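Local coordinates for terminal oxygenase component of carbazole 1,9a-dioxygenase (Nocardioides aromaticivorans, PDB 3GCF), which is the terminal oxygenase of carbazole 1,9a-dioxygenase, a Rieske non-haem iron enzyme that probably takes electrons from a ferredoxin to dioxygenate carbazole, at residues 303-307 with 320-325. Numbering follows the deposited sequence.
Sequences VLQRK and EFEERW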
# COMPACT_ATOMS: atom_id res chain seq x y z
N VAL A 303 17.30 24.70 10.86
CA VAL A 303 18.67 25.14 11.12
C VAL A 303 18.69 26.37 12.01
O VAL A 303 18.07 27.39 11.70
CB VAL A 303 19.41 25.48 9.80
CG1 VAL A 303 20.90 25.64 10.06
CG2 VAL A 303 19.17 24.38 8.77
N LEU A 304 19.41 26.27 13.11
CA LEU A 304 19.51 27.37 14.06
C LEU A 304 20.81 28.14 13.86
O LEU A 304 21.88 27.55 13.70
CB LEU A 304 19.43 26.82 15.49
CG LEU A 304 18.12 26.07 15.80
CD1 LEU A 304 18.09 25.69 17.28
CD2 LEU A 304 16.92 26.93 15.45
N GLN A 305 20.70 29.47 13.86
CA GLN A 305 21.84 30.34 13.65
C GLN A 305 22.16 31.18 14.88
O GLN A 305 21.31 31.90 15.40
CB GLN A 305 21.58 31.26 12.47
CG GLN A 305 22.65 32.32 12.23
CD GLN A 305 22.33 33.17 11.02
OE1 GLN A 305 21.25 33.75 10.93
NE2 GLN A 305 23.26 33.25 10.07
N ARG A 306 23.41 31.10 15.32
CA ARG A 306 23.88 31.84 16.48
C ARG A 306 25.08 32.71 16.12
O ARG A 306 26.00 32.27 15.44
CB ARG A 306 24.29 30.84 17.58
CG ARG A 306 25.14 31.43 18.69
CD ARG A 306 24.39 32.49 19.47
NE ARG A 306 23.29 31.94 20.26
CZ ARG A 306 23.45 31.16 21.32
NH1 ARG A 306 24.67 30.83 21.72
NH2 ARG A 306 22.39 30.73 22.00
N LYS A 307 25.05 33.96 16.56
CA LYS A 307 26.17 34.87 16.29
C LYS A 307 27.31 34.44 17.21
O LYS A 307 27.09 34.17 18.39
CB LYS A 307 25.76 36.32 16.60
CG LYS A 307 26.77 37.37 16.14
CD LYS A 307 26.24 38.78 16.35
CE LYS A 307 27.26 39.82 15.88
NZ LYS A 307 26.78 41.23 16.06
N GLU A 320 24.98 23.63 23.81
CA GLU A 320 23.58 23.87 24.14
C GLU A 320 22.63 23.31 23.09
O GLU A 320 21.48 23.00 23.39
CB GLU A 320 23.31 25.36 24.39
CG GLU A 320 24.02 26.33 23.49
CD GLU A 320 23.72 27.78 23.84
OE1 GLU A 320 23.75 28.13 25.04
OE2 GLU A 320 23.44 28.57 22.91
N PHE A 321 23.11 23.18 21.85
CA PHE A 321 22.27 22.61 20.80
C PHE A 321 21.98 21.15 21.18
O PHE A 321 20.84 20.70 21.14
CB PHE A 321 22.99 22.64 19.45
CG PHE A 321 22.15 22.14 18.31
CD1 PHE A 321 21.15 22.93 17.76
CD2 PHE A 321 22.36 20.86 17.78
CE1 PHE A 321 20.36 22.47 16.71
CE2 PHE A 321 21.57 20.39 16.73
CZ PHE A 321 20.57 21.20 16.19
N GLU A 322 23.04 20.43 21.57
CA GLU A 322 22.94 19.03 21.96
C GLU A 322 22.16 18.81 23.25
O GLU A 322 21.37 17.87 23.37
CB GLU A 322 24.35 18.45 22.11
CG GLU A 322 24.43 17.07 22.76
CD GLU A 322 23.78 15.98 21.93
OE1 GLU A 322 24.01 15.96 20.70
OE2 GLU A 322 23.06 15.14 22.51
N GLU A 323 22.38 19.68 24.23
CA GLU A 323 21.73 19.56 25.53
C GLU A 323 20.37 20.23 25.65
O GLU A 323 19.60 19.90 26.55
CB GLU A 323 22.64 20.15 26.62
CG GLU A 323 24.05 19.58 26.65
CD GLU A 323 24.89 20.16 27.77
OE1 GLU A 323 24.54 21.23 28.29
OE2 GLU A 323 25.92 19.54 28.12
N ARG A 324 20.07 21.17 24.75
CA ARG A 324 18.82 21.90 24.88
C ARG A 324 18.02 22.25 23.61
O ARG A 324 16.91 21.75 23.41
CB ARG A 324 19.08 23.19 25.67
CG ARG A 324 17.82 23.92 26.11
CD ARG A 324 18.12 25.23 26.81
NE ARG A 324 16.89 25.83 27.31
CZ ARG A 324 16.73 27.13 27.57
NH1 ARG A 324 17.73 27.98 27.37
NH2 ARG A 324 15.56 27.57 28.02
N TRP A 325 18.57 23.13 22.79
CA TRP A 325 17.87 23.59 21.59
C TRP A 325 17.26 22.50 20.70
O TRP A 325 16.08 22.57 20.35
CB TRP A 325 18.82 24.45 20.73
CG TRP A 325 19.50 25.60 21.44
CD1 TRP A 325 20.82 25.93 21.36
CD2 TRP A 325 18.90 26.58 22.30
NE1 TRP A 325 21.08 27.05 22.11
CE2 TRP A 325 19.92 27.47 22.70
CE3 TRP A 325 17.60 26.80 22.77
CZ2 TRP A 325 19.68 28.56 23.55
CZ3 TRP A 325 17.36 27.88 23.62
CH2 TRP A 325 18.40 28.75 24.00
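The charged part of the contact is R306 against E320: OE2 of E320 sits at the edge of the guanidinium, between its two terminal nitrogens, 2.6 Å from R306 NH2 and 2.8 Å from R306 NH1. Both hydrogen bonds of this salt bridge are weak, bent to 121° at NH1, and the guanidinium and carboxylate planes stand 81° apart. The same oxygen takes a straighter bond from the indole, W325 NE1 to E320 OE2 2.9 Å, lying in the ring plane but arriving from above the carboxylate plane. R306 reaches the carboxylate through a chain bent at chi2 and chi3, and NH2 has a second partner in T283. The apolar part rests on one methyl: L304 CD1 packs 3.7 Å from W325 CB and 4.0 Å from F321 CE1, at the edge of the phenyl ring. The contact joins helix 311-331 to strand 298-307 of the antiparallel sheet in the catalytic, Bet v 1-like domain, the side chain of L304 about 12 Å from that of the iron ligand D337. Replacing E320 by an alanine would probably leave R306 without this countercharge and W325 NE1 without this acceptor. Sharing one oxygen between arginine and indole is likely to keep E320 ionised.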